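Local coordinates for coat protein (Sulfolobus turreted icosahedral virus, PDB 2BBD), which probably builds the icosahedral shell of an archaeal virus as its major coat protein, using the double jelly-roll architecture shared with bacterial and eukaryotic viruses, at residues I188-V193 with I200-L205; Y217-N220 with G224-N227; A252-N257 with V263-G268; I293-A298 with V305-V310. One frame throughout, in Å; residues are numbered along the deposited sequence.

Contact 1: I188-V193 with I200-L205; sequences IPTFNV and IHVAYL
Thr-190 and Val-202 meet at a slant, the threonine laying both ends of its branched side chain against one residue of the facing strand. Its hydroxyl OG1 sits 3.5 Å from the methyl CG1 of Val-202, while its methyl CG2 comes within 3.6 Å of the Val-202 carbonyl O. The first torsion of Thr-190 (chi1 -64°) explains this pairing, since it sets OG1 opposite the carbonyl carbon and sends CG2 away from the backbone N. Further along, Val-193 and Ile-200 run past one another in opposite senses and touch through CG1 of the valine and CD1 of the isoleucine, 3.8 Å apart.

The two strands illustrate how the layers of a jelly roll close on each other. Strand 182-193 pairs with strand 303-313 in one sheet, whereas strand 200-204 is an outermost strand of the other, hydrogen-bonded to strand 293-299. Their short axes approach to 7.6 Å at 148°, so they are nearly antiparallel but too far apart to pair as neighbours. A classic beta bulge places Val-202 and Ala-203 together opposite Tyr-295, and the methyl CB of Ala-203 lies 4.1 Å from Thr-190 OG1.

Polar linkage is made by a single water, 3.0 Å from Thr-190 OG1, which donates to the carbonyl O of Val-202 at 2.8 Å. The chemistry is therefore mixed: aliphatic packing at the Val-193 end and a solvent-mediated link at Thr-190, consistent with a seam that lies only partly buried at the margin of the sandwich.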
# COMPACT_ATOMS: atom_id res chain seq x y z
N ILE A 188 6.29 6.79 0.25
CA ILE A 188 7.18 7.94 0.21
C ILE A 188 7.68 8.20 -1.21
O ILE A 188 8.28 7.33 -1.84
CB ILE A 188 8.40 7.72 1.12
CG1 ILE A 188 7.93 7.37 2.53
CG2 ILE A 188 9.26 8.99 1.14
CD1 ILE A 188 9.06 7.03 3.47
N PRO A 189 7.41 9.40 -1.72
CA PRO A 189 7.84 9.76 -3.08
C PRO A 189 9.23 10.38 -3.12
O PRO A 189 9.77 10.80 -2.10
CB PRO A 189 6.77 10.75 -3.50
CG PRO A 189 6.56 11.54 -2.22
CD PRO A 189 6.54 10.45 -1.15
N THR A 190 9.80 10.41 -4.32
CA THR A 190 11.09 11.04 -4.57
C THR A 190 10.96 11.60 -5.98
O THR A 190 10.89 10.86 -6.97
CB THR A 190 12.28 10.05 -4.56
OG1 THR A 190 12.42 9.48 -3.25
CG2 THR A 190 13.56 10.79 -4.92
N PHE A 191 10.91 12.92 -6.07
CA PHE A 191 10.75 13.58 -7.34
C PHE A 191 12.05 13.90 -8.06
O PHE A 191 13.11 14.01 -7.45
CB PHE A 191 9.93 14.86 -7.15
CG PHE A 191 8.64 14.64 -6.40
CD1 PHE A 191 7.64 13.83 -6.93
CD2 PHE A 191 8.45 15.21 -5.14
CE1 PHE A 191 6.46 13.58 -6.20
CE2 PHE A 191 7.28 14.97 -4.41
CZ PHE A 191 6.28 14.16 -4.95
N ASN A 192 11.93 14.02 -9.38
CA ASN A 192 13.03 14.39 -10.25
C ASN A 192 14.29 13.55 -10.16
O ASN A 192 15.39 14.09 -10.06
CB ASN A 192 13.36 15.86 -10.00
CG ASN A 192 12.12 16.72 -9.85
OD1 ASN A 192 11.24 16.72 -10.71
ND2 ASN A 192 12.03 17.45 -8.74
N VAL A 193 14.15 12.23 -10.19
CA VAL A 193 15.30 11.35 -10.15
C VAL A 193 15.86 11.30 -11.58
O VAL A 193 15.18 10.85 -12.50
CB VAL A 193 14.92 9.94 -9.73
CG1 VAL A 193 16.16 9.05 -9.76
CG2 VAL A 193 14.30 9.96 -8.33
N ILE A 200 21.53 5.31 -8.91
CA ILE A 200 21.83 6.50 -8.13
C ILE A 200 20.88 6.56 -6.93
O ILE A 200 19.80 5.98 -6.94
CB ILE A 200 21.67 7.77 -8.98
CG1 ILE A 200 20.22 7.97 -9.39
CG2 ILE A 200 22.56 7.67 -10.23
CD1 ILE A 200 19.98 9.25 -10.13
N HIS A 201 21.32 7.27 -5.89
CA HIS A 201 20.56 7.40 -4.65
C HIS A 201 19.15 7.97 -4.80
O HIS A 201 18.97 9.08 -5.31
CB HIS A 201 21.32 8.27 -3.66
CG HIS A 201 20.57 8.55 -2.40
ND1 HIS A 201 20.49 7.64 -1.36
CD2 HIS A 201 19.81 9.61 -2.03
CE1 HIS A 201 19.72 8.13 -0.41
NE2 HIS A 201 19.29 9.32 -0.79
N VAL A 202 18.16 7.22 -4.33
CA VAL A 202 16.78 7.67 -4.35
C VAL A 202 16.42 8.18 -2.94
O VAL A 202 16.07 9.35 -2.77
CB VAL A 202 15.82 6.53 -4.73
CG1 VAL A 202 14.39 7.05 -4.79
CG2 VAL A 202 16.24 5.93 -6.07
N ALA A 203 16.52 7.31 -1.94
CA ALA A 203 16.22 7.68 -0.56
C ALA A 203 16.83 6.71 0.44
O ALA A 203 17.32 5.64 0.08
CB ALA A 203 14.69 7.72 -0.36
N TYR A 204 16.81 7.11 1.71
CA TYR A 204 17.31 6.27 2.80
C TYR A 204 16.09 5.68 3.49
O TYR A 204 15.04 6.32 3.54
CB TYR A 204 18.08 7.09 3.83
CG TYR A 204 19.39 7.67 3.34
CD1 TYR A 204 20.51 6.86 3.13
CD2 TYR A 204 19.51 9.04 3.08
CE1 TYR A 204 21.71 7.40 2.67
CE2 TYR A 204 20.70 9.58 2.63
CZ TYR A 204 21.80 8.76 2.42
OH TYR A 204 22.96 9.32 1.95
N LEU A 205 16.20 4.46 3.99
CA LEU A 205 15.09 3.85 4.70
C LEU A 205 15.21 4.36 6.13
O LEU A 205 16.28 4.29 6.73
CB LEU A 205 15.20 2.32 4.72
CG LEU A 205 15.40 1.55 3.42
CD1 LEU A 205 14.95 0.12 3.63
CD2 LEU A 205 14.63 2.19 2.28
O HOH W 1 14.25 10.92 -1.32

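Contact 2: Y217-N220 with G224-N227; sequences YVIN and GINN
The carboxamide of Asn-227 has CB of Asn-220 over one face, off centre and 3.8 Å from ND2, while both N-H groups of ND2 point at carbonyl oxygens close to the amide plane. One bond crosses to Val-218 O (3.0 Å from ND2) and approaches from above that carbonyl's plane, 48° out of it. The other returns to Gly-224 O, 2.8 Å from ND2, and lies in the carbonyl plane. With OD1 taken by the backbone N of Asp-229, the rotation of the amide is fixed from both ends. The second flat group, the Tyr-217 ring, is crossed obliquely by Ile-225, whose CD1 stands 3.7 Å from the ring atom CD2; the ring also meets that of Tyr-306.

Gly-224 O is doubly gripped, because Asn-220 N also donates to it at 2.8 Å and nearly straight (174°). A weak return bond from Gly-224 N to Asn-220 O completes a single antiparallel bridge that closes a tight turn. Inside the turn, Asn-220 OD1 accepts from the backbone N of Thr-222, an Asx turn, and from that of Ser-223. On the apolar side, CD1 of Ile-219 presses on CB of Ile-225 at 3.6 Å. An inverse gamma turn centred on Asn-226, with a weak bond from Asn-227 N to Ile-225 O, redirects the chain here.

The turn follows strand 210-219 in the jelly-roll sheet that also holds strand 303-313, on which Ile-219 packs through Tyr-306, while Tyr-217 and Ile-225 lean on Thr-80 and Ile-84 of helix 79-89.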
# COMPACT_ATOMS: atom_id res chain seq x y z
N TYR A 217 7.51 1.97 -7.97
CA TYR A 217 7.02 2.21 -9.32
C TYR A 217 7.49 3.58 -9.74
O TYR A 217 7.68 4.47 -8.91
CB TYR A 217 5.49 2.07 -9.43
CG TYR A 217 4.68 2.97 -8.54
CD1 TYR A 217 4.45 2.65 -7.21
CD2 TYR A 217 4.07 4.12 -9.05
CE1 TYR A 217 3.64 3.44 -6.40
CE2 TYR A 217 3.25 4.92 -8.25
CZ TYR A 217 3.04 4.57 -6.92
OH TYR A 217 2.22 5.35 -6.12
N VAL A 218 7.69 3.73 -11.04
CA VAL A 218 8.21 4.97 -11.60
C VAL A 218 7.28 5.60 -12.63
O VAL A 218 6.70 4.92 -13.46
CB VAL A 218 9.60 4.70 -12.21
CG1 VAL A 218 10.22 5.97 -12.69
CG2 VAL A 218 10.49 4.03 -11.17
N ILE A 219 7.16 6.92 -12.58
CA ILE A 219 6.29 7.64 -13.51
C ILE A 219 7.07 8.48 -14.51
O ILE A 219 7.90 9.32 -14.13
CB ILE A 219 5.32 8.58 -12.75
CG1 ILE A 219 4.46 7.79 -11.76
CG2 ILE A 219 4.44 9.32 -13.75
CD1 ILE A 219 3.59 6.72 -12.37
N ASN A 220 6.78 8.26 -15.78
CA ASN A 220 7.40 8.99 -16.88
C ASN A 220 6.39 10.09 -17.26
O ASN A 220 5.19 9.81 -17.39
CB ASN A 220 7.64 8.02 -18.05
CG ASN A 220 8.21 8.69 -19.29
OD1 ASN A 220 7.54 9.48 -19.95
ND2 ASN A 220 9.46 8.36 -19.61
N GLY A 224 3.55 7.96 -18.43
CA GLY A 224 3.04 7.64 -17.11
C GLY A 224 3.73 6.43 -16.49
O GLY A 224 4.96 6.30 -16.54
N ILE A 225 2.93 5.53 -15.92
CA ILE A 225 3.47 4.33 -15.29
C ILE A 225 3.74 3.21 -16.30
O ILE A 225 4.34 2.19 -15.97
CB ILE A 225 2.50 3.82 -14.19
CG1 ILE A 225 3.24 2.90 -13.21
CG2 ILE A 225 1.34 3.06 -14.84
CD1 ILE A 225 2.43 2.60 -11.95
N ASN A 226 3.29 3.39 -17.54
CA ASN A 226 3.52 2.37 -18.57
C ASN A 226 4.79 2.71 -19.34
O ASN A 226 4.73 3.17 -20.47
CB ASN A 226 2.33 2.30 -19.53
CG ASN A 226 1.06 1.90 -18.83
OD1 ASN A 226 0.99 0.85 -18.19
ND2 ASN A 226 0.04 2.74 -18.93
N ASN A 227 5.93 2.47 -18.69
CA ASN A 227 7.23 2.77 -19.28
C ASN A 227 8.18 1.66 -18.85
O ASN A 227 7.85 0.84 -18.00
CB ASN A 227 7.73 4.10 -18.75
CG ASN A 227 8.08 4.04 -17.26
OD1 ASN A 227 9.11 3.47 -16.88
ND2 ASN A 227 7.23 4.61 -16.42

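Contact 3: A252-N257 with V263-G268; sequences ALQAEN and VAPYSG
Gln-254 reaches Pro-265 and Ser-267 because its first torsion (chi1 -59°) sets CG opposite the carbonyl carbon and the second (chi2 -161°) keeps the chain extended, carrying the amide well clear of the helix. Helix 250-261 joins strands 243-249 and 270-284, the fifth and sixth strands of the second jelly roll (F and G in jelly-roll lettering); a helix at this connection recurs in double jelly-roll capsid proteins. Here it packs against the loop that leads from its own end into strand 270-284.

The glutamine side chain lies across the proline ring at about a right angle. Its CB rests 3.8 Å from Pro-265 CG, OE1 is 3.5 Å from the same CG, and the far end of the amide passes over Pro-265 CB. At the tip, NE2 donates to Ser-267 O at 2.9 Å; this bond is noticeably bent (138° at the hydrogen) but lies in the plane of the carbonyl. NE2 has a second acceptor in Ser-270 O, at the start of strand 270-284, so one amide ties the helix to both loop and strand. Pro-265 is backed by Tyr-88 of helix 79-89, and one turn further along helix 250-261 the side chain of Asn-257 is turned to Ile-272 O of the same strand.

Between the two backbones a water lies 3.0 Å from Gln-254 O and equally far from Val-263 O.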
# COMPACT_ATOMS: atom_id res chain seq x y z
N ALA A 252 15.11 -8.87 -13.75
CA ALA A 252 15.35 -9.99 -12.84
C ALA A 252 14.46 -9.84 -11.61
O ALA A 252 14.01 -10.83 -11.04
CB ALA A 252 16.81 -10.04 -12.42
N LEU A 253 14.21 -8.60 -11.21
CA LEU A 253 13.37 -8.36 -10.05
C LEU A 253 11.94 -8.74 -10.43
O LEU A 253 11.26 -9.44 -9.67
CB LEU A 253 13.47 -6.88 -9.67
CG LEU A 253 12.93 -6.39 -8.33
CD1 LEU A 253 13.52 -7.20 -7.17
CD2 LEU A 253 13.27 -4.91 -8.19
N GLN A 254 11.50 -8.31 -11.61
CA GLN A 254 10.15 -8.64 -12.07
C GLN A 254 9.99 -10.14 -12.27
O GLN A 254 8.90 -10.68 -12.10
CB GLN A 254 9.81 -7.90 -13.37
CG GLN A 254 9.89 -6.37 -13.28
CD GLN A 254 9.13 -5.67 -14.40
OE1 GLN A 254 9.25 -6.01 -15.57
NE2 GLN A 254 8.33 -4.66 -14.03
N ALA A 255 11.08 -10.82 -12.63
CA ALA A 255 11.03 -12.27 -12.83
C ALA A 255 10.84 -12.94 -11.48
O ALA A 255 10.12 -13.94 -11.36
CB ALA A 255 12.32 -12.76 -13.49
N GLU A 256 11.49 -12.39 -10.47
CA GLU A 256 11.40 -12.89 -9.10
C GLU A 256 9.97 -12.72 -8.58
O GLU A 256 9.44 -13.60 -7.90
CB GLU A 256 12.37 -12.12 -8.19
CG GLU A 256 12.43 -12.64 -6.76
CD GLU A 256 13.57 -12.03 -5.97
OE1 GLU A 256 13.54 -10.81 -5.70
OE2 GLU A 256 14.51 -12.78 -5.60
N ASN A 257 9.35 -11.58 -8.91
CA ASN A 257 7.97 -11.28 -8.51
C ASN A 257 7.03 -12.27 -9.19
O ASN A 257 6.07 -12.74 -8.59
CB ASN A 257 7.57 -9.87 -8.95
CG ASN A 257 8.34 -8.78 -8.22
OD1 ASN A 257 8.32 -7.62 -8.63
ND2 ASN A 257 9.02 -9.15 -7.14
N VAL A 263 2.26 -13.89 -11.10
CA VAL A 263 1.58 -12.96 -11.98
C VAL A 263 2.62 -12.09 -12.67
O VAL A 263 3.69 -11.81 -12.11
CB VAL A 263 0.57 -12.07 -11.18
CG1 VAL A 263 1.31 -11.14 -10.26
CG2 VAL A 263 -0.31 -11.30 -12.14
N ALA A 264 2.32 -11.67 -13.89
CA ALA A 264 3.22 -10.82 -14.66
C ALA A 264 3.24 -9.44 -13.99
O ALA A 264 2.36 -9.13 -13.18
CB ALA A 264 2.73 -10.71 -16.10
N PRO A 265 4.23 -8.60 -14.34
CA PRO A 265 4.36 -7.25 -13.78
C PRO A 265 3.16 -6.35 -14.05
O PRO A 265 2.54 -6.44 -15.11
CB PRO A 265 5.62 -6.70 -14.47
CG PRO A 265 6.37 -7.93 -14.87
CD PRO A 265 5.28 -8.86 -15.33
N TYR A 266 2.83 -5.49 -13.09
CA TYR A 266 1.71 -4.56 -13.25
C TYR A 266 2.02 -3.69 -14.47
O TYR A 266 1.12 -3.32 -15.24
CB TYR A 266 1.58 -3.69 -11.99
CG TYR A 266 0.49 -2.68 -12.09
CD1 TYR A 266 -0.85 -3.04 -11.95
CD2 TYR A 266 0.79 -1.34 -12.35
CE1 TYR A 266 -1.86 -2.09 -12.07
CE2 TYR A 266 -0.21 -0.39 -12.47
CZ TYR A 266 -1.53 -0.77 -12.33
OH TYR A 266 -2.51 0.18 -12.44
N SER A 267 3.29 -3.35 -14.65
CA SER A 267 3.75 -2.60 -15.80
C SER A 267 5.26 -2.77 -15.84
O SER A 267 5.84 -3.39 -14.95
CB SER A 267 3.40 -1.11 -15.72
OG SER A 267 4.22 -0.43 -14.79
N GLY A 268 5.90 -2.22 -16.86
CA GLY A 268 7.34 -2.33 -16.94
C GLY A 268 8.04 -1.43 -15.93
O GLY A 268 9.25 -1.48 -15.81
O HOH W 2 6.02 -9.96 -11.82

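Contact 4: I293-A298 with V305-V310; sequences IEYDLA and VYSLYV
Tyr-295 stretches from its strand to the facing sheet, where one flank of its ring and the hydroxyl find partners on segment 305-310. From CB, which points at the opposite strand, a first torsion of 82° places CG between the backbone N and the carbonyl carbon and swings the ring across the gap. On one flank CD2 is 3.4 Å from the hydroxyl OH of Tyr-309, and CE2 is closer still to the same oxygen, at 3.3 Å; the two tyrosines cross at a slant. CZ then passes Ser-307 CB, which lies 3.4 Å from the terminal OH of Tyr-295. The same OH meets Val-305 CG1 at 3.5 Å, and this methyl sits at the edge of the ring, near its plane.

This is the interior of a jelly-roll sandwich, where two antiparallel-rich sheets face each other and fill the gap with side chains instead of pairing their backbones. Strand 293-299 belongs to one layer and strand 303-313 to the other; their short axes stay 10.5 Å apart at 141°. They are consecutive in the chain, so the contact spans the last turn between the layers.

Beside the tyrosine, Leu-297 and Val-305 reach toward one another tip to tip, with CD1 of the leucine 3.7 Å from CG1 of the valine. Ser-307 turns its hydroxyl to Gln-214 OE1 of strand 210-219, and that OG also lies 3.0 Å above the plane of the Tyr-309 ring, toward its rim. Tyr-309 also meets the ring of Tyr-211 edge to face.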
# COMPACT_ATOMS: atom_id res chain seq x y z
N ILE A 293 20.94 2.93 5.21
CA ILE A 293 20.58 2.06 4.11
C ILE A 293 19.75 2.86 3.11
O ILE A 293 18.77 3.51 3.48
CB ILE A 293 19.78 0.83 4.58
CG1 ILE A 293 20.54 0.13 5.72
CG2 ILE A 293 19.59 -0.14 3.43
CD1 ILE A 293 19.87 -1.14 6.24
N GLU A 294 20.17 2.81 1.85
CA GLU A 294 19.51 3.53 0.77
C GLU A 294 19.09 2.58 -0.33
O GLU A 294 19.62 1.47 -0.44
CB GLU A 294 20.49 4.54 0.16
CG GLU A 294 21.81 3.89 -0.26
CD GLU A 294 22.68 4.75 -1.16
OE1 GLU A 294 22.64 6.00 -1.04
OE2 GLU A 294 23.41 4.18 -2.00
N TYR A 295 18.11 3.00 -1.13
CA TYR A 295 17.72 2.19 -2.28
C TYR A 295 18.03 3.11 -3.47
O TYR A 295 17.78 4.32 -3.41
CB TYR A 295 16.25 1.75 -2.20
CG TYR A 295 15.19 2.73 -2.65
CD1 TYR A 295 14.81 2.81 -3.98
CD2 TYR A 295 14.51 3.52 -1.72
CE1 TYR A 295 13.77 3.65 -4.39
CE2 TYR A 295 13.48 4.36 -2.11
CZ TYR A 295 13.11 4.42 -3.44
OH TYR A 295 12.09 5.26 -3.83
N ASP A 296 18.61 2.53 -4.51
CA ASP A 296 19.02 3.28 -5.69
C ASP A 296 18.42 2.71 -6.97
O ASP A 296 18.13 1.51 -7.05
CB ASP A 296 20.55 3.25 -5.82
CG ASP A 296 21.25 3.53 -4.50
OD1 ASP A 296 22.29 2.89 -4.24
OD2 ASP A 296 20.77 4.38 -3.73
N LEU A 297 18.27 3.56 -7.97
CA LEU A 297 17.72 3.13 -9.24
C LEU A 297 18.49 3.66 -10.44
O LEU A 297 19.11 4.72 -10.38
CB LEU A 297 16.25 3.55 -9.37
CG LEU A 297 15.21 2.98 -8.40
CD1 LEU A 297 13.86 3.66 -8.68
CD2 LEU A 297 15.10 1.46 -8.55
N ALA A 298 18.44 2.90 -11.52
CA ALA A 298 19.05 3.30 -12.78
C ALA A 298 17.84 3.51 -13.66
O ALA A 298 17.06 2.58 -13.88
CB ALA A 298 19.93 2.18 -13.34
N VAL A 305 9.78 8.90 -8.63
CA VAL A 305 9.75 7.58 -8.04
C VAL A 305 8.85 7.48 -6.81
O VAL A 305 8.83 8.37 -5.97
CB VAL A 305 11.18 7.13 -7.64
CG1 VAL A 305 11.16 5.69 -7.14
CG2 VAL A 305 12.13 7.31 -8.84
N TYR A 306 8.13 6.37 -6.71
CA TYR A 306 7.24 6.14 -5.58
C TYR A 306 7.56 4.84 -4.89
O TYR A 306 7.62 3.78 -5.52
CB TYR A 306 5.80 6.15 -6.06
CG TYR A 306 5.44 7.50 -6.61
CD1 TYR A 306 5.09 8.54 -5.75
CD2 TYR A 306 5.51 7.76 -7.97
CE1 TYR A 306 4.83 9.81 -6.24
CE2 TYR A 306 5.26 9.01 -8.47
CZ TYR A 306 4.92 10.04 -7.61
OH TYR A 306 4.69 11.30 -8.12
N SER A 307 7.77 4.93 -3.58
CA SER A 307 8.09 3.76 -2.78
C SER A 307 7.05 3.52 -1.68
O SER A 307 6.87 4.34 -0.77
CB SER A 307 9.47 3.94 -2.15
OG SER A 307 9.78 2.86 -1.30
N LEU A 308 6.34 2.40 -1.79
CA LEU A 308 5.34 2.04 -0.80
C LEU A 308 5.95 0.96 0.09
O LEU A 308 6.17 -0.18 -0.34
CB LEU A 308 4.07 1.53 -1.48
CG LEU A 308 2.84 1.30 -0.59
CD1 LEU A 308 1.60 1.19 -1.47
CD2 LEU A 308 3.01 0.05 0.24
N TYR A 309 6.22 1.33 1.34
CA TYR A 309 6.82 0.42 2.31
C TYR A 309 5.85 -0.39 3.15
O TYR A 309 5.06 0.15 3.93
CB TYR A 309 7.71 1.21 3.25
CG TYR A 309 8.92 1.80 2.58
CD1 TYR A 309 9.98 0.99 2.18
CD2 TYR A 309 9.01 3.17 2.37
CE1 TYR A 309 11.11 1.54 1.60
CE2 TYR A 309 10.13 3.73 1.78
CZ TYR A 309 11.18 2.91 1.40
OH TYR A 309 12.30 3.46 0.85
N VAL A 310 5.90 -1.70 2.99
CA VAL A 310 5.06 -2.55 3.80
C VAL A 310 5.92 -2.93 5.00
O VAL A 310 6.70 -3.89 4.93
CB VAL A 310 4.60 -3.80 3.04
CG1 VAL A 310 3.78 -4.67 3.95
CG2 VAL A 310 3.78 -3.40 1.81

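Overall arrangement
Contacts 1 and 4 form one unit, their centres about 6 Å apart: both bridge the same two sheets, and they are joined within each, as by Ile-188 N to Ser-307 O at 2.7 Å. Contact 2 joins this unit through the sheet it shares with contact 4, where Tyr-217 O lies 2.9 Å from Tyr-306 N, a probable hydrogen bond. Contact 3 is linked to contact 2 in turn, by Ile-225 O and Ser-267 OG at 2.9 Å, but its centre is about 21 Å from that of contact 1. Methylpentanediol, probably from the crystallisation liquor, is bound about 3 Å from the Tyr-217 side chain, and Tyr-266 O is hydrogen-bonded to methylpentanediol as well.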